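Local coordinates for amino acid adenylation domain-containing protein (Bacillus stratosphericus LAMA 585, PDB 6ULY) that probably selects and activates an alpha-keto acid as its acyl adenylate, as the adenylation domain of a nonribosomal depsipeptide synthetase module, at residues Val174-Leu178 and Asp222-Val228; Lys112-His116 and Gly184-Cys188; Val11-Thr17 and Leu197-Lys201. All coordinates share one frame; numbering follows the deposited sequence.

Interaction 1: residues Val174-Leu178 and Asp222-Val228; sequences VFFIL and DHIGGIV. With QA7 (5'-O-{(S)-hydroxy[(4-methyl-2-oxopentanoyl)oxy]phosphoryl}adenosine), chain C.
In Ile177, CG1 stands anti to the backbone N (chi1 -179°) and the chain runs on extended, which carries CD1 across to the turn just before helix 224-237, 3.2 Å from Asp222 O. Ile224 likewise has CG1 opposite its N (chi1 -165°) but turns at chi2, and its CD1 ends 3.9 Å from Ile177 CD1. The Phe175 ring presents its CZ end: Val228 CG2, 4.0 Å from CZ, and Ile224 CD1 both lie at the ring edge, near its plane, while Ile227 CG2 sits obliquely. This is the apolar seam between strand 173-178 of a mixed sheet and helix 224-237 in a member of the adenylate-forming (ANL) family. The same turn lines the ligand pocket. His223 is the N-cap, and its ND1 accepts from Gly225 N at 3.1 Å with an N-H...N angle of 158°, a bond that helps hold the ring. His223 CE1 lies 3.3 Å from O30 of the keto acyl adenylate, which is at the edge of the imidazole. Ile224, whose CD1 is in the hydrophobic seam, has its other branch at the ligand, CG2 being 3.2 Å from O31 of the adenylate.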
# COMPACT_ATOMS: atom_id res chain seq x y z
N VAL A 174 13.50 -21.41 -7.48
CA VAL A 174 14.95 -21.23 -7.51
C VAL A 174 15.40 -20.12 -6.57
O VAL A 174 16.47 -20.22 -5.97
CB VAL A 174 15.43 -20.98 -8.96
CG1 VAL A 174 14.91 -19.65 -9.48
CG2 VAL A 174 16.96 -21.06 -9.03
N PHE A 175 14.62 -19.05 -6.44
CA PHE A 175 14.90 -18.04 -5.41
C PHE A 175 13.69 -17.15 -5.21
O PHE A 175 12.80 -17.06 -6.06
CB PHE A 175 16.13 -17.19 -5.77
CG PHE A 175 15.96 -16.33 -7.00
CD1 PHE A 175 15.30 -15.12 -6.94
CD2 PHE A 175 16.50 -16.73 -8.21
CE1 PHE A 175 15.15 -14.34 -8.07
CE2 PHE A 175 16.35 -15.96 -9.35
CZ PHE A 175 15.68 -14.75 -9.27
N PHE A 176 13.66 -16.52 -4.04
CA PHE A 176 12.78 -15.39 -3.76
C PHE A 176 13.51 -14.08 -4.01
O PHE A 176 14.74 -14.01 -3.91
CB PHE A 176 12.30 -15.42 -2.30
CG PHE A 176 11.48 -16.62 -1.95
CD1 PHE A 176 10.16 -16.72 -2.37
CD2 PHE A 176 12.01 -17.63 -1.17
CE1 PHE A 176 9.40 -17.82 -2.03
CE2 PHE A 176 11.26 -18.73 -0.83
CZ PHE A 176 9.94 -18.83 -1.26
N ILE A 177 12.76 -13.04 -4.33
CA ILE A 177 13.32 -11.70 -4.44
C ILE A 177 12.26 -10.70 -3.99
O ILE A 177 11.08 -10.84 -4.32
CB ILE A 177 13.83 -11.40 -5.87
CG1 ILE A 177 14.44 -9.99 -5.93
CG2 ILE A 177 12.72 -11.53 -6.89
CD1 ILE A 177 15.40 -9.78 -7.10
N LEU A 178 12.70 -9.71 -3.23
CA LEU A 178 11.80 -8.74 -2.63
C LEU A 178 11.64 -7.52 -3.52
O LEU A 178 12.59 -7.08 -4.17
CB LEU A 178 12.32 -8.33 -1.25
CG LEU A 178 11.80 -9.15 -0.07
CD1 LEU A 178 11.76 -10.64 -0.36
CD2 LEU A 178 12.67 -8.89 1.15
N ASP A 222 20.97 -8.15 -5.55
CA ASP A 222 19.60 -8.27 -5.07
C ASP A 222 18.60 -7.57 -5.97
O ASP A 222 17.39 -7.70 -5.75
CB ASP A 222 19.49 -7.72 -3.64
CG ASP A 222 19.93 -6.27 -3.55
OD1 ASP A 222 19.08 -5.37 -3.79
OD2 ASP A 222 21.11 -6.02 -3.25
N HIS A 223 19.07 -6.81 -6.96
CA HIS A 223 18.22 -6.27 -8.01
C HIS A 223 18.08 -7.32 -9.11
O HIS A 223 19.05 -7.99 -9.47
CB HIS A 223 18.82 -4.98 -8.58
CG HIS A 223 17.88 -4.19 -9.44
ND1 HIS A 223 17.23 -4.74 -10.52
CD2 HIS A 223 17.51 -2.89 -9.40
CE1 HIS A 223 16.48 -3.82 -11.10
NE2 HIS A 223 16.64 -2.69 -10.44
N ILE A 224 16.86 -7.46 -9.63
CA ILE A 224 16.57 -8.54 -10.58
C ILE A 224 17.47 -8.43 -11.81
O ILE A 224 17.89 -9.45 -12.37
CB ILE A 224 15.08 -8.53 -10.95
CG1 ILE A 224 14.69 -9.85 -11.63
CG2 ILE A 224 14.73 -7.35 -11.84
CD1 ILE A 224 14.51 -11.00 -10.66
N GLY A 225 17.77 -7.21 -12.24
CA GLY A 225 18.69 -7.04 -13.36
C GLY A 225 20.11 -7.44 -13.02
O GLY A 225 20.89 -7.81 -13.91
N GLY A 226 20.48 -7.37 -11.74
CA GLY A 226 21.80 -7.82 -11.35
C GLY A 226 21.91 -9.33 -11.32
O GLY A 226 22.90 -9.90 -11.78
N ILE A 227 20.89 -10.00 -10.79
CA ILE A 227 20.98 -11.44 -10.62
C ILE A 227 20.64 -12.16 -11.92
O ILE A 227 21.35 -13.09 -12.33
CB ILE A 227 20.09 -11.91 -9.45
CG1 ILE A 227 20.16 -13.43 -9.28
CG2 ILE A 227 18.63 -11.46 -9.64
CD1 ILE A 227 21.57 -13.96 -9.01
N VAL A 228 19.59 -11.73 -12.62
CA VAL A 228 19.13 -12.44 -13.81
C VAL A 228 19.72 -11.81 -15.07
O VAL A 228 20.46 -12.46 -15.81
CB VAL A 228 17.60 -12.48 -13.90
CG1 VAL A 228 17.15 -13.24 -15.15
CG2 VAL A 228 17.00 -13.10 -12.65
C01 QA7 C . 15.61 -3.70 -17.14
C02 QA7 C . 15.73 -4.01 -15.70
C03 QA7 C . 16.17 -5.43 -15.50
C04 QA7 C . 14.43 -3.58 -15.09
C05 QA7 C . 13.84 -4.45 -14.03
C06 QA7 C . 13.42 -3.83 -12.73
C10 QA7 C . 10.24 -2.72 -11.89
C11 QA7 C . 9.66 -1.50 -12.12
C12 QA7 C . 8.69 -1.60 -13.37
C13 QA7 C . 8.69 -0.47 -13.84
C14 QA7 C . 10.13 0.23 -13.45
C16 QA7 C . 11.75 -0.62 -14.98
C18 QA7 C . 11.79 0.90 -16.48
C19 QA7 C . 11.99 1.75 -17.56
C21 QA7 C . 10.46 3.16 -16.75
C23 QA7 C . 10.90 1.26 -15.56
N15 QA7 C . 10.90 0.30 -14.63
N17 QA7 C . 12.30 -0.27 -16.11
N20 QA7 C . 11.31 2.84 -17.66
N22 QA7 C . 10.24 2.42 -15.73
N24 QA7 C . 12.91 1.38 -18.55
O07 QA7 C . 12.76 -4.53 -11.78
O09 QA7 C . 11.06 -2.71 -10.78
O25 QA7 C . 10.67 -0.50 -12.58
O26 QA7 C . 7.73 0.44 -13.26
O27 QA7 C . 7.31 -2.14 -13.13
O28 QA7 C . 12.95 -3.80 -9.51
O29 QA7 C . 11.13 -4.98 -10.07
O30 QA7 C . 13.67 -2.75 -12.56
O31 QA7 C . 13.67 -5.55 -14.23
P08 QA7 C . 11.98 -3.96 -10.53

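Interaction 2: residues Lys112-His116 and Gly184-Cys188; sequences KKLHH and GMPKC. With SO4 (sulfate ion), chain M; SO4 (sulfate ion), chain J.
Met185 and Pro186 rest on one side of helix 109-120, in the loop joining strands 173-178 and 188-192, a connection that in adenylate-forming enzymes commonly carries the phosphate-binding loop. The packed part has two centres. Pro186 CD lies 3.6 Å from Lys113 CB, and the extended aliphatic chain of Lys113 continues past the pyrrolidine ring toward Gly184 O. Beside it, Met185 covers one face of the His116 imidazole: its CB stands 4.1 Å from the ring centroid, only 6° off the normal, a CH-pi contact. After the bend at chi2 (-59°), Met185 SD sits 3.8 Å from His116 CB and 4.0 Å from Lys113 CA, and CE ends near Lys112 O.

Beyond this close packing, contact is made through hydrogen bonds to sulfate rather than between the two segments. A sulfate, probably from the crystallisation liquor, bridges two histidine edges, taking a bond from His115 ND1 to O4 and another from His116 ND1 to O1. Glu426 of the second subunit takes the other nitrogen, NE2, of His116, so both ring nitrogens are engaged and the imidazole may well be protonated. His115 reaches a second sulfate from its opposite nitrogen, NE2 standing 3.3 Å from O3 with an N-H...O angle of 166°.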
# COMPACT_ATOMS: atom_id res chain seq x y z
N LYS A 112 12.58 -2.95 9.38
CA LYS A 112 11.21 -3.43 9.50
C LYS A 112 10.85 -4.35 8.33
O LYS A 112 10.25 -5.41 8.52
CB LYS A 112 10.24 -2.24 9.56
CG LYS A 112 10.36 -1.38 10.80
CD LYS A 112 9.28 -0.30 10.84
CE LYS A 112 9.40 0.56 12.10
NZ LYS A 112 8.37 1.64 12.14
N LYS A 113 11.20 -3.94 7.11
CA LYS A 113 10.90 -4.76 5.95
C LYS A 113 11.60 -6.12 6.02
O LYS A 113 11.00 -7.14 5.68
CB LYS A 113 11.30 -4.02 4.67
CG LYS A 113 10.63 -2.65 4.52
CD LYS A 113 10.95 -1.99 3.19
CE LYS A 113 10.16 -0.71 3.02
NZ LYS A 113 10.21 -0.20 1.62
N LEU A 114 12.86 -6.14 6.46
CA LEU A 114 13.55 -7.42 6.62
C LEU A 114 12.80 -8.32 7.59
O LEU A 114 12.65 -9.52 7.35
CB LEU A 114 14.99 -7.20 7.09
CG LEU A 114 15.90 -6.45 6.12
CD1 LEU A 114 17.25 -6.16 6.76
CD2 LEU A 114 16.08 -7.24 4.82
N HIS A 115 12.33 -7.76 8.71
CA HIS A 115 11.60 -8.55 9.69
C HIS A 115 10.34 -9.15 9.08
O HIS A 115 9.99 -10.31 9.36
CB HIS A 115 11.24 -7.70 10.90
CG HIS A 115 10.42 -8.43 11.92
ND1 HIS A 115 9.05 -8.52 11.85
CD2 HIS A 115 10.79 -9.11 13.03
CE1 HIS A 115 8.60 -9.22 12.88
NE2 HIS A 115 9.64 -9.59 13.61
N HIS A 116 9.63 -8.38 8.25
CA HIS A 116 8.41 -8.88 7.64
C HIS A 116 8.70 -10.11 6.79
O HIS A 116 8.11 -11.18 6.99
CB HIS A 116 7.75 -7.79 6.79
CG HIS A 116 6.59 -8.28 5.98
ND1 HIS A 116 5.31 -8.35 6.49
CD2 HIS A 116 6.52 -8.73 4.71
CE1 HIS A 116 4.50 -8.82 5.56
NE2 HIS A 116 5.20 -9.06 4.47
N GLY A 184 5.23 0.73 1.48
CA GLY A 184 4.61 -0.43 2.09
C GLY A 184 5.60 -1.57 2.29
O GLY A 184 6.76 -1.47 1.89
N MET A 185 5.13 -2.66 2.90
CA MET A 185 5.99 -3.82 3.08
C MET A 185 6.27 -4.47 1.73
O MET A 185 5.37 -4.58 0.89
CB MET A 185 5.34 -4.83 4.03
CG MET A 185 5.34 -4.41 5.50
SD MET A 185 7.00 -4.12 6.16
CE MET A 185 6.67 -4.07 7.92
N PRO A 186 7.50 -4.92 1.49
CA PRO A 186 7.80 -5.56 0.21
C PRO A 186 7.14 -6.92 0.10
O PRO A 186 6.87 -7.59 1.10
CB PRO A 186 9.33 -5.68 0.21
CG PRO A 186 9.69 -5.77 1.66
CD PRO A 186 8.66 -4.94 2.40
N LYS A 187 6.85 -7.32 -1.13
CA LYS A 187 6.32 -8.64 -1.42
C LYS A 187 7.46 -9.57 -1.83
O LYS A 187 8.57 -9.15 -2.14
CB LYS A 187 5.25 -8.57 -2.52
CG LYS A 187 4.13 -7.59 -2.21
CD LYS A 187 2.77 -8.22 -2.40
CE LYS A 187 1.65 -7.19 -2.24
NZ LYS A 187 1.57 -6.61 -0.87
N CYS A 188 7.15 -10.86 -1.82
CA CYS A 188 8.14 -11.91 -1.94
C CYS A 188 7.95 -12.63 -3.27
O CYS A 188 7.20 -13.61 -3.37
CB CYS A 188 8.01 -12.85 -0.77
SG CYS A 188 9.53 -13.65 -0.29
S SO4 M . 5.65 -7.77 10.60
O1 SO4 M . 5.03 -8.31 9.42
O2 SO4 M . 4.82 -6.75 11.16
O3 SO4 M . 5.83 -8.81 11.56
O4 SO4 M . 6.93 -7.21 10.25
S SO4 J . 8.10 -12.52 15.79
O1 SO4 J . 7.69 -13.18 17.00
O2 SO4 J . 7.05 -11.62 15.37
O3 SO4 J . 9.31 -11.76 16.03
O4 SO4 J . 8.36 -13.52 14.77

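Interaction 3: residues Val11-Thr17 and Leu197-Lys201; sequences VTQGAQT and LANVK
Lys201 points from helix 193-207 into the loop 11-17, and its side chain can be followed outward. From CB, the chain leaves with CG anti to the carbonyl carbon (chi1 -65°) and then stays fully extended, so the methylenes run straight into the turn of the loop. CD passes 3.9 Å from Gln13 O. CE is near two carbonyl oxygens, 3.3 Å from Ala15 O and 3.4 Å from Gln13 O. At the tip, NZ donates to three backbone carbonyls: Ala15 O at 2.8 Å, Val11 O at 2.9 Å and Gln13 O at 3.0 Å. It approaches each somewhat tilted from the carbonyl plane, by 24° at Ala15 and more than 30° at the other two.

Gln16 folds back over the same turn, its chain bent at chi2, and gives its NE2 to Val11 O and Gly14 O, both bonds nearly straight. The bond to Val11 O lies in the carbonyl plane, whereas Gly14 O is met from above its plane. Apolar contact flanks this polar cluster: Val11 CG1 lies 4.4 Å from Ala198 CB, and Leu197 CD1 rests against the Gln16 peptide. The loop leads into helix 18-26, whose Leu18 and Val21 also pack on Leu197. Three carbonyls converging on one ammonium group, with no carboxylate among its bonded partners here, are consistent with a turn held partly by ion-dipole attraction, together with the Gln16 bonds, and probably favour the charged form of the lysine.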
# COMPACT_ATOMS: atom_id res chain seq x y z
N VAL A 11 12.58 -22.91 -25.55
CA VAL A 11 13.18 -23.09 -24.22
C VAL A 11 13.64 -24.52 -23.98
O VAL A 11 14.24 -24.79 -22.93
CB VAL A 11 12.19 -22.69 -23.11
CG1 VAL A 11 11.81 -21.23 -23.25
CG2 VAL A 11 10.95 -23.58 -23.14
N THR A 12 13.37 -25.44 -24.90
CA THR A 12 13.91 -26.79 -24.78
C THR A 12 15.39 -26.84 -25.10
O THR A 12 16.09 -27.74 -24.63
CB THR A 12 13.16 -27.75 -25.71
OG1 THR A 12 13.47 -27.45 -27.08
CG2 THR A 12 11.65 -27.63 -25.50
N GLN A 13 15.89 -25.88 -25.88
CA GLN A 13 17.32 -25.80 -26.17
C GLN A 13 18.07 -25.35 -24.92
O GLN A 13 17.66 -24.39 -24.26
CB GLN A 13 17.57 -24.83 -27.32
CG GLN A 13 18.91 -24.98 -28.00
CD GLN A 13 18.89 -26.01 -29.11
OE1 GLN A 13 17.85 -26.62 -29.39
NE2 GLN A 13 20.03 -26.22 -29.76
N GLY A 14 19.15 -26.03 -24.61
CA GLY A 14 20.03 -25.61 -23.54
C GLY A 14 19.60 -26.10 -22.17
O GLY A 14 18.66 -26.89 -22.00
N ALA A 15 20.33 -25.62 -21.17
CA ALA A 15 20.11 -26.05 -19.79
C ALA A 15 18.68 -25.77 -19.35
O ALA A 15 18.04 -24.82 -19.80
CB ALA A 15 21.09 -25.35 -18.86
N GLN A 16 18.18 -26.62 -18.45
CA GLN A 16 16.82 -26.54 -17.96
C GLN A 16 16.72 -26.17 -16.49
O GLN A 16 15.67 -25.68 -16.06
CB GLN A 16 16.10 -27.87 -18.18
CG GLN A 16 16.06 -28.30 -19.64
CD GLN A 16 15.24 -27.36 -20.49
OE1 GLN A 16 14.05 -27.17 -20.25
NE2 GLN A 16 15.88 -26.76 -21.49
N THR A 17 17.77 -26.41 -15.71
CA THR A 17 17.90 -25.95 -14.34
C THR A 17 19.19 -25.14 -14.20
O THR A 17 20.08 -25.20 -15.05
CB THR A 17 17.91 -27.12 -13.35
OG1 THR A 17 18.10 -26.62 -12.02
CG2 THR A 17 19.04 -28.11 -13.67
N LEU A 197 15.15 -18.95 -16.46
CA LEU A 197 15.87 -19.36 -17.66
C LEU A 197 15.16 -18.90 -18.93
O LEU A 197 15.82 -18.63 -19.94
CB LEU A 197 16.04 -20.87 -17.69
CG LEU A 197 17.12 -21.43 -16.77
CD1 LEU A 197 17.06 -22.95 -16.75
CD2 LEU A 197 18.49 -20.95 -17.20
N ALA A 198 13.83 -18.80 -18.89
CA ALA A 198 13.10 -18.30 -20.05
C ALA A 198 13.46 -16.85 -20.33
O ALA A 198 13.61 -16.46 -21.50
CB ALA A 198 11.59 -18.44 -19.82
N ASN A 199 13.60 -16.04 -19.28
CA ASN A 199 14.06 -14.67 -19.47
C ASN A 199 15.51 -14.65 -19.94
O ASN A 199 15.86 -13.88 -20.84
CB ASN A 199 13.91 -13.88 -18.18
CG ASN A 199 14.29 -12.43 -18.34
OD1 ASN A 199 15.47 -12.09 -18.47
ND2 ASN A 199 13.30 -11.55 -18.33
N VAL A 200 16.35 -15.48 -19.34
CA VAL A 200 17.75 -15.54 -19.76
C VAL A 200 17.85 -15.89 -21.24
O VAL A 200 18.54 -15.21 -22.01
CB VAL A 200 18.52 -16.55 -18.89
CG1 VAL A 200 19.81 -16.97 -19.57
CG2 VAL A 200 18.81 -15.96 -17.51
N LYS A 201 17.14 -16.94 -21.66
CA LYS A 201 17.23 -17.38 -23.04
C LYS A 201 16.63 -16.34 -23.98
O LYS A 201 17.18 -16.09 -25.06
CB LYS A 201 16.53 -18.73 -23.20
CG LYS A 201 17.23 -19.84 -22.43
CD LYS A 201 16.44 -21.14 -22.45
CE LYS A 201 17.21 -22.24 -21.72
NZ LYS A 201 16.45 -23.51 -21.64

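The contacts run from the loop 184-188 through strand 173-178 and helix 224-237 to helix 193-207. Interactions 1 and 2 have centres 15 Å apart and meet at the strand end, where Leu178 CD1 lies 3.7 Å from Cys188 SG. Interactions 1 and 3, centres 17 Å apart, join through the helices: Val228 CG1 is 4.0 Å from Val200 CG2. Interactions 2 and 3 do not touch, their nearest atoms being about 16 Å apart, so interaction 1 is the middle member. It is also the one that supplies pocket residues, His223 to Gly225, whereas the Pro186 side chain of interaction 2 remains about 10 Å from the adenylate. Asp442, Ala330 and Ser334 hydrogen-bond the ligand from other parts of the chain.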